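PDB 1P73: thymidine kinase from Equid herpesvirus 4, which catalyses transfer of the gamma-phosphate of ATP to thymidine to give dTMP, and so probably supplies a DNA precursor for viral replication. Local coordinates for residues B[18-23]-B[162-167]; B[11-16]-B[119-124]; B[286-291]-B[302-307]. All coordinates share one frame; numbering follows the deposited sequence.

Contact 1 of 3, residues B[18-23]-B[162-167]; sequences IGKSTT and VVTTLN. With 4TA (p1-(5'-adenosyl)p4-(5'-(2'-deoxy-thymidyl))tetraphosphate), chain N.
Ile18 and Lys20 of the P-loop (Walker A motif), which wraps the phosphates of the bound bisubstrate analogue 4TA, pack against Thr164 and Leu166 at the end of strand 159-165. No hydrogen bond joins the two segments; Ile18 slides past Thr164 and Leu166 in the opposite direction, and Lys20 crosses Thr164 at about a right angle. Ile18 fills the contact with all its branches. Its CG2, anti to the backbone N, lies 3.5 Å from Thr164 OG1, while its CG1 reaches Leu166 CD2 at 4.0 Å. The Thr164 hydroxyl, set between its own N and carbonyl carbon (chi1 67°), lies against Ile18 CG2. Separately, OG1 hydrogen-bonds to Asp13 O on the neighbouring strand 5-13. The Thr164 methyl CG2 reaches Lys20 CG instead, at 4.1 Å.

Lys20 then bends at its last two torsions, and NZ bonds 4TA O2B at 3.3 Å and, weakly, O2D; Asp120 and Glu42 form salt bridges with the same ammonium. The backbone N of Lys20 donates to 4TA O1B at 3.1 Å, and that of Thr22 to O1A, also at 3.1 Å. At the start of helix 20-29, Thr23 OG1 bonds back to Gly19 O at 2.7 Å, nearly along the C=O axis. Mainly apolar packing therefore backs the loop from the strand side, while amides at the helix N-terminus and the lysine ammonium face the phosphate chain, an arrangement that probably offsets much of its negative charge.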
loop_
_atom_site.group_PDB
_atom_site.type_symbol
_atom_site.label_atom_id
_atom_site.label_comp_id
_atom_site.label_asym_id
_atom_site.label_seq_id
_atom_site.Cartn_x
_atom_site.Cartn_y
_atom_site.Cartn_z
ATOM N N ILE B 18 16.129 -4.645 -20.922
ATOM C CA ILE B 18 15.729 -5.657 -21.892
ATOM C C ILE B 18 15.167 -5.029 -23.170
ATOM O O ILE B 18 15.349 -5.568 -24.250
ATOM C CB ILE B 18 14.747 -6.656 -21.252
ATOM C CG1 ILE B 18 15.527 -7.769 -20.561
ATOM C CG2 ILE B 18 13.794 -7.247 -22.283
ATOM C CD1 ILE B 18 14.659 -8.864 -19.934
ATOM N N GLY B 19 14.499 -3.884 -23.037
ATOM C CA GLY B 19 13.864 -3.206 -24.157
ATOM C C GLY B 19 12.380 -2.944 -23.948
ATOM O O GLY B 19 11.586 -2.960 -24.897
ATOM N N LYS B 20 12.008 -2.695 -22.698
ATOM C CA LYS B 20 10.621 -2.472 -22.321
ATOM C C LYS B 20 10.085 -1.193 -22.912
ATOM O O LYS B 20 9.167 -1.215 -23.729
ATOM C CB LYS B 20 10.519 -2.370 -20.814
ATOM C CG LYS B 20 9.508 -3.281 -20.182
ATOM C CD LYS B 20 9.156 -2.773 -18.802
ATOM C CE LYS B 20 10.396 -2.326 -18.035
ATOM N NZ LYS B 20 10.538 -0.849 -18.109
ATOM N N SER B 21 10.663 -0.077 -22.484
ATOM C CA SER B 21 10.169 1.246 -22.853
ATOM C C SER B 21 10.136 1.488 -24.358
ATOM O O SER B 21 9.164 2.031 -24.879
ATOM C CB SER B 21 10.992 2.317 -22.168
ATOM O OG SER B 21 10.980 2.088 -20.776
ATOM N N THR B 22 11.199 1.088 -25.043
ATOM C CA THR B 22 11.266 1.213 -26.487
ATOM C C THR B 22 10.102 0.485 -27.168
ATOM O O THR B 22 9.494 1.032 -28.068
ATOM C CB THR B 22 12.621 0.685 -27.013
ATOM O OG1 THR B 22 13.680 1.375 -26.352
ATOM C CG2 THR B 22 12.821 1.083 -28.455
ATOM N N THR B 23 9.816 -0.741 -26.732
ATOM C CA THR B 23 8.702 -1.542 -27.245
ATOM C C THR B 23 7.366 -0.858 -26.958
ATOM O O THR B 23 6.513 -0.773 -27.845
ATOM C CB THR B 23 8.740 -2.955 -26.628
ATOM O OG1 THR B 23 9.973 -3.586 -26.989
ATOM C CG2 THR B 23 7.680 -3.868 -27.214
ATOM N N VAL B 162 2.406 -8.625 -19.404
ATOM C CA VAL B 162 3.333 -9.238 -20.352
ATOM C C VAL B 162 4.744 -9.117 -19.790
ATOM O O VAL B 162 5.296 -8.023 -19.697
ATOM C CB VAL B 162 3.218 -8.571 -21.744
ATOM C CG1 VAL B 162 4.399 -8.915 -22.629
ATOM C CG2 VAL B 162 1.932 -8.989 -22.419
ATOM N N VAL B 163 5.316 -10.237 -19.368
ATOM C CA VAL B 163 6.679 -10.217 -18.837
ATOM C C VAL B 163 7.622 -10.339 -20.013
ATOM O O VAL B 163 7.431 -11.184 -20.891
ATOM C CB VAL B 163 6.932 -11.313 -17.770
ATOM C CG1 VAL B 163 8.404 -11.410 -17.431
ATOM C CG2 VAL B 163 6.147 -11.013 -16.491
ATOM N N THR B 164 8.603 -9.454 -20.075
ATOM C CA THR B 164 9.522 -9.461 -21.200
ATOM C C THR B 164 10.671 -10.427 -20.900
ATOM O O THR B 164 11.175 -10.471 -19.774
ATOM C CB THR B 164 10.027 -8.055 -21.486
ATOM O OG1 THR B 164 10.837 -7.610 -20.396
ATOM C CG2 THR B 164 8.872 -7.084 -21.473
ATOM N N THR B 165 11.034 -11.227 -21.899
ATOM C CA THR B 165 12.131 -12.172 -21.782
ATOM C C THR B 165 13.176 -11.878 -22.851
ATOM O O THR B 165 12.886 -11.241 -23.871
ATOM C CB THR B 165 11.648 -13.653 -21.898
ATOM O OG1 THR B 165 11.035 -13.869 -23.179
ATOM C CG2 THR B 165 10.537 -13.976 -20.878
ATOM N N LEU B 166 14.386 -12.369 -22.607
ATOM C CA LEU B 166 15.525 -12.159 -23.481
ATOM C C LEU B 166 16.638 -13.038 -22.940
ATOM O O LEU B 166 16.762 -13.226 -21.715
ATOM C CB LEU B 166 15.945 -10.685 -23.459
ATOM C CG LEU B 166 17.024 -10.125 -24.395
ATOM C CD1 LEU B 166 16.647 -10.198 -25.878
ATOM C CD2 LEU B 166 17.339 -8.682 -24.003
ATOM N N ASN B 167 17.429 -13.604 -23.844
ATOM C CA ASN B 167 18.575 -14.408 -23.441
ATOM C C ASN B 167 19.610 -13.495 -22.784
ATOM O O ASN B 167 19.756 -12.335 -23.197
ATOM C CB ASN B 167 19.140 -15.165 -24.647
ATOM C CG ASN B 167 19.583 -14.236 -25.763
ATOM O OD1 ASN B 167 20.763 -13.885 -25.850
ATOM N ND2 ASN B 167 18.642 -13.822 -26.613
HETATM C C5M 4TA N . 10.657 -0.457 -10.386
HETATM C C5 4TA N . 11.997 -0.387 -9.717
HETATM C C6 4TA N . 13.110 0.067 -10.418
HETATM N N1 4TA N . 14.313 0.121 -9.811
HETATM C C1B 4TA N . 15.493 0.615 -10.539
HETATM C C2B 4TA N . 16.133 -0.401 -11.476
HETATM C C3B 4TA N . 16.751 0.454 -12.576
HETATM O O3B 4TA N . 18.164 0.589 -12.426
HETATM C C4B 4TA N . 16.094 1.825 -12.452
HETATM C C5B 4TA N . 15.350 2.224 -13.723
HETATM O "O5'" 4TA N . 14.536 1.146 -14.199
HETATM P PD 4TA N . 14.032 1.122 -15.737
HETATM O O2D 4TA N . 13.140 -0.091 -15.962
HETATM O O1D 4TA N . 13.540 2.523 -16.018
HETATM O OCD 4TA N . 15.418 0.937 -16.556
HETATM P PC 4TA N . 15.521 0.901 -18.170
HETATM O O1C 4TA N . 14.811 2.113 -18.740
HETATM O O2C 4TA N . 16.994 0.713 -18.465
HETATM O OBC 4TA N . 14.728 -0.461 -18.591
HETATM P PB 4TA N . 13.907 -0.718 -19.961
HETATM O O2B 4TA N . 12.856 0.340 -20.079
HETATM O O1B 4TA N . 13.580 -2.185 -20.078
HETATM O OAB 4TA N . 14.983 -0.497 -21.106
HETATM P PA 4TA N . 14.792 0.426 -22.414
HETATM O O1A 4TA N . 13.420 0.311 -23.040
HETATM O O2A 4TA N . 15.373 1.793 -22.082
HETATM O OA 4TA N . 15.832 -0.382 -23.347
HETATM C "C5'" 4TA N . 17.073 -0.845 -22.787
HETATM C "C4'" 4TA N . 18.296 -0.389 -23.592
HETATM O "O1'" 4TA N . 18.475 -1.226 -24.743
HETATM C "C1'" 4TA N . 18.123 -0.538 -25.949
HETATM C "C2'" 4TA N . 17.704 0.878 -25.546
HETATM O "O2'" 4TA N . 18.211 1.872 -26.428
HETATM C "C3'" 4TA N . 18.184 1.037 -24.107
HETATM O "O3'" 4TA N . 19.473 1.632 -24.032
HETATM N N9A 4TA N . 16.980 -1.245 -26.584
HETATM C C8A 4TA N . 15.644 -1.287 -26.332
HETATM N N7A 4TA N . 14.997 -2.115 -27.227
HETATM C C5A 4TA N . 16.025 -2.576 -28.039
HETATM C C4A 4TA N . 17.196 -2.041 -27.628
HETATM N N3A 4TA N . 18.379 -2.319 -28.248
HETATM C C2A 4TA N . 18.382 -3.154 -29.307
HETATM N N1A 4TA N . 17.227 -3.706 -29.744
HETATM C C6A 4TA N . 16.038 -3.433 -29.129
HETATM N N6A 4TA N . 14.869 -3.980 -29.553
HETATM O "O4'" 4TA N . 15.194 1.765 -11.338
HETATM C C2 4TA N . 14.456 -0.268 -8.441
HETATM O O2 4TA N . 15.580 -0.209 -7.872
HETATM N N3 4TA N . 13.388 -0.718 -7.721
HETATM C C4 4TA N . 12.166 -0.795 -8.296
HETATM O O4 4TA N . 11.197 -1.201 -7.627
#

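Contact 2 of 3, residues B[11-16]-B[119-124]; sequences YLDGVY and FDRHPV. With 4TA (p1-(5'-adenosyl)p4-(5'-(2'-deoxy-thymidyl))tetraphosphate), chain N.
The Tyr11 ring has the edge of His122 on one face: CD2 of the imidazole stands over the ring centre, 3.6 Å from Tyr11 CG, with the planes 82° apart in an edge-to-face pair. Phe119, which points the same way as Tyr11 from the neighbouring strand, lies nearly parallel to it but slid along, centroids 5.0 Å apart with little overlap. Its CB comes 3.6 Å from Tyr11 CD2, and Phe40 stacks on Phe119. His122 has its CG anti to the backbone N (chi1 -178°), which swings the imidazole over to Tyr11; ND1 accepts from Val124 N of helix 124-137, and NE2 bonds Glu155.

The other flat group, the guanidinium of Arg121, is ringed at its edge. NH1 and NH2 both donate end-on to Gly14 O, at 2.9 Å and 3.0 Å, and NH1 also makes a salt bridge with Asp13 OD1, whose carboxylate is turned 68° from the guanidinium plane. NH2 reaches 4TA O2D in the guanidinium plane at 3.1 Å, and NE pairs with Glu42. Asp13 OD2 takes His122 N from above the carboxylate plane. Tyr16 lays one ring face against C3B of the thymidine sugar.

The backbones form a parallel ladder, Leu12 N to Phe119 O at 2.8 Å and Arg121 N back to Leu12 O at 2.7 Å. The Asp120 carboxylate pairs with Lys20 and meets Ser21 OG. The P-loop strand beside a parallel strand belongs to the P-loop fold, and Asp120, Arg121 and His122 form the Asp-Arg-His (DRH) motif of the herpesvirus thymidine kinases.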
loop_
_atom_site.group_PDB
_atom_site.type_symbol
_atom_site.label_atom_id
_atom_site.label_comp_id
_atom_site.label_asym_id
_atom_site.label_seq_id
_atom_site.Cartn_x
_atom_site.Cartn_y
_atom_site.Cartn_z
ATOM N N TYR B 11 0.098 -4.319 -18.801
ATOM C CA TYR B 11 1.295 -3.912 -18.076
ATOM C C TYR B 11 2.507 -4.655 -18.638
ATOM O O TYR B 11 2.550 -5.891 -18.607
ATOM C CB TYR B 11 1.136 -4.185 -16.587
ATOM C CG TYR B 11 -0.115 -3.597 -15.997
ATOM C CD1 TYR B 11 -1.324 -4.296 -16.039
ATOM C CD2 TYR B 11 -0.100 -2.332 -15.386
ATOM C CE1 TYR B 11 -2.478 -3.755 -15.493
ATOM C CE2 TYR B 11 -1.251 -1.785 -14.844
ATOM C CZ TYR B 11 -2.431 -2.500 -14.902
ATOM O OH TYR B 11 -3.582 -1.969 -14.375
ATOM N N LEU B 12 3.472 -3.902 -19.168
ATOM C CA LEU B 12 4.734 -4.474 -19.634
ATOM C C LEU B 12 5.705 -4.460 -18.483
ATOM O O LEU B 12 5.921 -3.417 -17.894
ATOM C CB LEU B 12 5.317 -3.660 -20.784
ATOM C CG LEU B 12 4.571 -3.596 -22.125
ATOM C CD1 LEU B 12 5.289 -2.612 -23.033
ATOM C CD2 LEU B 12 4.470 -4.952 -22.808
ATOM N N ASP B 13 6.277 -5.612 -18.140
ATOM C CA ASP B 13 7.195 -5.690 -17.003
ATOM C C ASP B 13 8.380 -6.593 -17.303
ATOM O O ASP B 13 8.406 -7.264 -18.344
ATOM C CB ASP B 13 6.468 -6.177 -15.745
ATOM C CG ASP B 13 6.900 -5.417 -14.477
ATOM O OD1 ASP B 13 8.120 -5.176 -14.290
ATOM O OD2 ASP B 13 6.082 -5.025 -13.608
ATOM N N GLY B 14 9.353 -6.604 -16.383
ATOM C CA GLY B 14 10.557 -7.405 -16.524
ATOM C C GLY B 14 11.785 -6.791 -15.886
ATOM O O GLY B 14 11.686 -5.803 -15.164
ATOM N N VAL B 15 12.942 -7.398 -16.133
ATOM C CA VAL B 15 14.222 -6.841 -15.695
ATOM C C VAL B 15 14.585 -5.640 -16.558
ATOM O O VAL B 15 14.346 -5.643 -17.762
ATOM C CB VAL B 15 15.363 -7.852 -15.835
ATOM C CG1 VAL B 15 16.605 -7.341 -15.171
ATOM C CG2 VAL B 15 14.966 -9.170 -15.243
ATOM N N TYR B 16 15.185 -4.625 -15.948
ATOM C CA TYR B 16 15.611 -3.456 -16.694
ATOM C C TYR B 16 16.689 -3.776 -17.733
ATOM O O TYR B 16 17.459 -4.740 -17.583
ATOM C CB TYR B 16 16.071 -2.360 -15.741
ATOM C CG TYR B 16 17.273 -2.695 -14.901
ATOM C CD1 TYR B 16 18.570 -2.449 -15.370
ATOM C CD2 TYR B 16 17.122 -3.226 -13.617
ATOM C CE1 TYR B 16 19.681 -2.745 -14.594
ATOM C CE2 TYR B 16 18.230 -3.522 -12.828
ATOM C CZ TYR B 16 19.506 -3.278 -13.322
ATOM O OH TYR B 16 20.610 -3.566 -12.544
ATOM N N PHE B 119 1.062 0.090 -20.057
ATOM C CA PHE B 119 1.705 0.697 -18.888
ATOM C C PHE B 119 3.101 0.129 -18.763
ATOM O O PHE B 119 3.293 -1.099 -18.814
ATOM C CB PHE B 119 0.950 0.372 -17.599
ATOM C CG PHE B 119 -0.396 1.023 -17.480
ATOM C CD1 PHE B 119 -1.525 0.430 -18.045
ATOM C CD2 PHE B 119 -0.551 2.202 -16.756
ATOM C CE1 PHE B 119 -2.787 1.032 -17.903
ATOM C CE2 PHE B 119 -1.804 2.801 -16.619
ATOM C CZ PHE B 119 -2.918 2.211 -17.184
ATOM N N ASP B 120 4.076 1.013 -18.610
ATOM C CA ASP B 120 5.418 0.582 -18.277
ATOM C C ASP B 120 5.473 0.198 -16.796
ATOM O O ASP B 120 5.552 1.062 -15.919
ATOM C CB ASP B 120 6.431 1.671 -18.597
ATOM C CG ASP B 120 7.840 1.145 -18.625
ATOM O OD1 ASP B 120 8.154 0.231 -17.829
ATOM O OD2 ASP B 120 8.708 1.572 -19.414
ATOM N N ARG B 121 5.405 -1.103 -16.540
ATOM C CA ARG B 121 5.464 -1.686 -15.207
ATOM C C ARG B 121 4.133 -1.669 -14.492
ATOM O O ARG B 121 3.417 -0.676 -14.523
ATOM C CB ARG B 121 6.538 -1.042 -14.325
ATOM C CG ARG B 121 7.962 -1.291 -14.796
ATOM C CD ARG B 121 8.983 -1.136 -13.713
ATOM N NE ARG B 121 10.299 -1.436 -14.253
ATOM C CZ ARG B 121 10.824 -2.650 -14.337
ATOM N NH1 ARG B 121 10.168 -3.715 -13.894
ATOM N NH2 ARG B 121 12.029 -2.796 -14.872
ATOM N N HIS B 122 3.830 -2.805 -13.858
ATOM C CA HIS B 122 2.718 -2.989 -12.934
ATOM C C HIS B 122 3.259 -2.764 -11.504
ATOM O O HIS B 122 4.443 -3.016 -11.249
ATOM C CB HIS B 122 2.224 -4.423 -13.109
ATOM C CG HIS B 122 1.041 -4.776 -12.271
ATOM N ND1 HIS B 122 1.158 -5.195 -10.963
ATOM C CD2 HIS B 122 -0.284 -4.786 -12.555
ATOM C CE1 HIS B 122 -0.046 -5.444 -10.475
ATOM N NE2 HIS B 122 -0.938 -5.206 -11.421
ATOM N N PRO B 123 2.430 -2.269 -10.579
ATOM C CA PRO B 123 2.815 -2.167 -9.160
ATOM C C PRO B 123 3.482 -3.415 -8.546
ATOM O O PRO B 123 4.126 -3.283 -7.496
ATOM C CB PRO B 123 1.480 -1.878 -8.461
ATOM C CG PRO B 123 0.733 -1.083 -9.455
ATOM C CD PRO B 123 1.087 -1.702 -10.804
ATOM N N VAL B 124 3.345 -4.580 -9.179
ATOM C CA VAL B 124 4.045 -5.771 -8.717
ATOM C C VAL B 124 5.575 -5.567 -8.740
ATOM O O VAL B 124 6.292 -6.072 -7.854
ATOM C CB VAL B 124 3.592 -7.084 -9.489
ATOM C CG1 VAL B 124 4.247 -7.202 -10.872
ATOM C CG2 VAL B 124 3.858 -8.330 -8.659
HETATM C C5M 4TA N . 10.657 -0.457 -10.386
HETATM C C5 4TA N . 11.997 -0.387 -9.717
HETATM C C6 4TA N . 13.110 0.067 -10.418
HETATM N N1 4TA N . 14.313 0.121 -9.811
HETATM C C1B 4TA N . 15.493 0.615 -10.539
HETATM C C2B 4TA N . 16.133 -0.401 -11.476
HETATM C C3B 4TA N . 16.751 0.454 -12.576
HETATM O O3B 4TA N . 18.164 0.589 -12.426
HETATM C C4B 4TA N . 16.094 1.825 -12.452
HETATM C C5B 4TA N . 15.350 2.224 -13.723
HETATM O "O5'" 4TA N . 14.536 1.146 -14.199
HETATM P PD 4TA N . 14.032 1.122 -15.737
HETATM O O2D 4TA N . 13.140 -0.091 -15.962
HETATM O O1D 4TA N . 13.540 2.523 -16.018
HETATM O OCD 4TA N . 15.418 0.937 -16.556
HETATM P PC 4TA N . 15.521 0.901 -18.170
HETATM O O1C 4TA N . 14.811 2.113 -18.740
HETATM O O2C 4TA N . 16.994 0.713 -18.465
HETATM O OBC 4TA N . 14.728 -0.461 -18.591
HETATM P PB 4TA N . 13.907 -0.718 -19.961
HETATM O O2B 4TA N . 12.856 0.340 -20.079
HETATM O O1B 4TA N . 13.580 -2.185 -20.078
HETATM O OAB 4TA N . 14.983 -0.497 -21.106
HETATM P PA 4TA N . 14.792 0.426 -22.414
HETATM O O1A 4TA N . 13.420 0.311 -23.040
HETATM O O2A 4TA N . 15.373 1.793 -22.082
HETATM O OA 4TA N . 15.832 -0.382 -23.347
HETATM C "C5'" 4TA N . 17.073 -0.845 -22.787
HETATM C "C4'" 4TA N . 18.296 -0.389 -23.592
HETATM O "O1'" 4TA N . 18.475 -1.226 -24.743
HETATM C "C1'" 4TA N . 18.123 -0.538 -25.949
HETATM C "C2'" 4TA N . 17.704 0.878 -25.546
HETATM O "O2'" 4TA N . 18.211 1.872 -26.428
HETATM C "C3'" 4TA N . 18.184 1.037 -24.107
HETATM O "O3'" 4TA N . 19.473 1.632 -24.032
HETATM N N9A 4TA N . 16.980 -1.245 -26.584
HETATM C C8A 4TA N . 15.644 -1.287 -26.332
HETATM N N7A 4TA N . 14.997 -2.115 -27.227
HETATM C C5A 4TA N . 16.025 -2.576 -28.039
HETATM C C4A 4TA N . 17.196 -2.041 -27.628
HETATM N N3A 4TA N . 18.379 -2.319 -28.248
HETATM C C2A 4TA N . 18.382 -3.154 -29.307
HETATM N N1A 4TA N . 17.227 -3.706 -29.744
HETATM C C6A 4TA N . 16.038 -3.433 -29.129
HETATM N N6A 4TA N . 14.869 -3.980 -29.553
HETATM O "O4'" 4TA N . 15.194 1.765 -11.338
HETATM C C2 4TA N . 14.456 -0.268 -8.441
HETATM O O2 4TA N . 15.580 -0.209 -7.872
HETATM N N3 4TA N . 13.388 -0.718 -7.721
HETATM C C4 4TA N . 12.166 -0.795 -8.296
HETATM O O4 4TA N . 11.197 -1.201 -7.627
#

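Contact 3 of 3, residues B[286-291]-B[302-307]; sequences FSADLS and ESLLPL
Phe286 leaves strand 283-289 toward the turn 302-307, where CB and one edge of its ring find neighbours. CB sits 3.8 Å from Leu304 CD1. With CG anti to the carbonyl carbon (chi1 -60°), the ring is carried past Leu304, whose own chain runs in the opposite direction, and CD2 passes Leu304 CD2 at 4.2 Å. Further out, CE2 meets Leu307 CB at 3.7 Å and touches Leu307 CD1 as well, the two side chains crossing obliquely. At the tip, Phe286 CZ lies 3.6 Å from Leu307 O; that oxygen lies in the ring plane at its edge, so the rim of the phenyl ring and not its face meets the carbonyl.

Leu304 reaches from the turn onto the strand. Besides Phe286, its CD1 lies 3.7 Å from Ser287 O and only loosely, at 4.5 Å, from Ala288 CB. Phe286 and Ala288 thus present their side chains to the turn, whereas Ser287 points away and bonds Glu239 through OG. The turn keeps its shape by its own backbone: Glu302 to Leu305 is a type I turn closed by Leu305 N to Glu302 O at 3.2 Å, and Leu307 N bonds Leu304 O in a short 3-10 segment. No hydrogen bond crosses between the two segments, which are held by van der Waals packing, mostly of apolar side chains.

Met308 and Val162 also touch Phe286, and Val300 and Val301 of helix 294-302 rest on Ala288. Strand 283-289 leads to helix 294-302, and the turn after it lays two leucines beside the strand before the chain enters strand 309-313, an antiparallel member of the central sheet that pairs with strand 5-13.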
loop_
_atom_site.group_PDB
_atom_site.type_symbol
_atom_site.label_atom_id
_atom_site.label_comp_id
_atom_site.label_asym_id
_atom_site.label_seq_id
_atom_site.Cartn_x
_atom_site.Cartn_y
_atom_site.Cartn_z
ATOM N N PHE B 286 1.396 -13.369 -19.713
ATOM C CA PHE B 286 1.969 -13.715 -21.008
ATOM C C PHE B 286 3.482 -13.483 -21.031
ATOM O O PHE B 286 4.019 -12.754 -20.198
ATOM C CB PHE B 286 1.341 -12.875 -22.119
ATOM C CG PHE B 286 -0.151 -13.045 -22.270
ATOM C CD1 PHE B 286 -1.036 -12.201 -21.596
ATOM C CD2 PHE B 286 -0.672 -14.018 -23.122
ATOM C CE1 PHE B 286 -2.419 -12.345 -21.749
ATOM C CE2 PHE B 286 -2.060 -14.170 -23.283
ATOM C CZ PHE B 286 -2.930 -13.330 -22.605
ATOM N N SER B 287 4.151 -14.101 -22.005
ATOM C CA SER B 287 5.586 -13.934 -22.250
ATOM C C SER B 287 5.819 -13.268 -23.597
ATOM O O SER B 287 5.113 -13.552 -24.574
ATOM C CB SER B 287 6.301 -15.294 -22.277
ATOM O OG SER B 287 6.459 -15.834 -20.977
ATOM N N ALA B 288 6.824 -12.401 -23.652
ATOM C CA ALA B 288 7.245 -11.806 -24.911
ATOM C C ALA B 288 8.762 -11.715 -24.998
ATOM O O ALA B 288 9.412 -11.027 -24.202
ATOM C CB ALA B 288 6.602 -10.429 -25.102
ATOM N N ASP B 289 9.315 -12.431 -25.970
ATOM C CA ASP B 289 10.735 -12.381 -26.277
ATOM C C ASP B 289 11.060 -11.110 -27.066
ATOM O O ASP B 289 10.475 -10.865 -28.113
ATOM C CB ASP B 289 11.128 -13.616 -27.079
ATOM C CG ASP B 289 12.578 -13.583 -27.524
ATOM O OD1 ASP B 289 13.435 -14.170 -26.819
ATOM O OD2 ASP B 289 12.951 -12.985 -28.565
ATOM N N LEU B 290 12.014 -10.324 -26.562
ATOM C CA LEU B 290 12.390 -9.040 -27.161
ATOM C C LEU B 290 13.705 -9.054 -27.965
ATOM O O LEU B 290 14.402 -8.038 -28.071
ATOM C CB LEU B 290 12.388 -7.940 -26.101
ATOM C CG LEU B 290 11.052 -7.639 -25.404
ATOM C CD1 LEU B 290 11.113 -6.281 -24.773
ATOM C CD2 LEU B 290 9.862 -7.715 -26.351
ATOM N N SER B 291 14.005 -10.212 -28.551
ATOM C CA SER B 291 15.150 -10.425 -29.446
ATOM C C SER B 291 15.222 -9.505 -30.657
ATOM O O SER B 291 16.314 -9.218 -31.144
ATOM C CB SER B 291 15.123 -11.858 -29.986
ATOM O OG SER B 291 16.057 -12.658 -29.306
ATOM N N GLU B 302 2.015 -7.424 -29.723
ATOM C CA GLU B 302 0.766 -7.081 -30.431
ATOM C C GLU B 302 -0.062 -8.312 -30.770
ATOM O O GLU B 302 -1.274 -8.310 -30.634
ATOM C CB GLU B 302 1.066 -6.317 -31.730
ATOM C CG GLU B 302 1.064 -4.791 -31.613
ATOM C CD GLU B 302 1.911 -4.100 -32.701
ATOM O OE1 GLU B 302 1.773 -4.424 -33.919
ATOM O OE2 GLU B 302 2.733 -3.222 -32.343
ATOM N N SER B 303 0.620 -9.358 -31.216
ATOM C CA SER B 303 0.002 -10.624 -31.569
ATOM C C SER B 303 -0.527 -11.443 -30.367
ATOM O O SER B 303 -1.174 -12.480 -30.557
ATOM C CB SER B 303 1.002 -11.456 -32.359
ATOM O OG SER B 303 2.097 -11.758 -31.531
ATOM N N LEU B 304 -0.260 -10.986 -29.145
ATOM C CA LEU B 304 -0.845 -11.614 -27.969
ATOM C C LEU B 304 -2.277 -11.116 -27.689
ATOM O O LEU B 304 -2.991 -11.740 -26.896
ATOM C CB LEU B 304 0.052 -11.451 -26.726
ATOM C CG LEU B 304 1.490 -11.987 -26.677
ATOM C CD1 LEU B 304 2.231 -11.383 -25.525
ATOM C CD2 LEU B 304 1.556 -13.506 -26.586
ATOM N N LEU B 305 -2.706 -10.035 -28.356
ATOM C CA LEU B 305 -4.042 -9.440 -28.140
ATOM C C LEU B 305 -5.283 -10.364 -28.168
ATOM O O LEU B 305 -6.164 -10.218 -27.319
ATOM C CB LEU B 305 -4.290 -8.260 -29.082
ATOM C CG LEU B 305 -3.953 -6.858 -28.566
ATOM C CD1 LEU B 305 -3.948 -5.877 -29.722
ATOM C CD2 LEU B 305 -4.939 -6.408 -27.502
ATOM N N PRO B 306 -5.380 -11.285 -29.130
ATOM C CA PRO B 306 -6.523 -12.212 -29.203
ATOM C C PRO B 306 -6.815 -13.053 -27.948
ATOM O O PRO B 306 -7.971 -13.428 -27.745
ATOM C CB PRO B 306 -6.133 -13.123 -30.355
ATOM C CG PRO B 306 -5.299 -12.236 -31.226
ATOM C CD PRO B 306 -4.445 -11.500 -30.252
ATOM N N LEU B 307 -5.797 -13.351 -27.135
ATOM C CA LEU B 307 -6.000 -14.075 -25.880
ATOM C C LEU B 307 -6.142 -13.138 -24.685
ATOM O O LEU B 307 -6.342 -13.595 -23.555
ATOM C CB LEU B 307 -4.836 -15.024 -25.602
ATOM C CG LEU B 307 -4.341 -16.042 -26.636
ATOM C CD1 LEU B 307 -2.809 -16.244 -26.488
ATOM C CD2 LEU B 307 -5.106 -17.369 -26.499
#

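All three contacts reach one mixed sheet, whose parallel strands run in the order 37-40, 115-120, 5-13, 159-165 and 283-289, the 2-3-1-4-5 order of P-loop kinases. Contacts 1 and 2, about 9 Å apart centre to centre, alternate along the chain and both touch 4TA: strand 5-13 leads through the P-loop into helix 20-29, and Lys20 of contact 1 forms a salt bridge with Asp120 of contact 2. Contact 3 follows both in sequence. Centre to centre it lies about 10 Å from contact 1, joined by bonds such as Thr165 N to Ala288 O, and about 14 Å from contact 2, without touching it. The nucleotide site thus occupies the C-terminal ends of the parallel strands, with contact 3 nearer the surface.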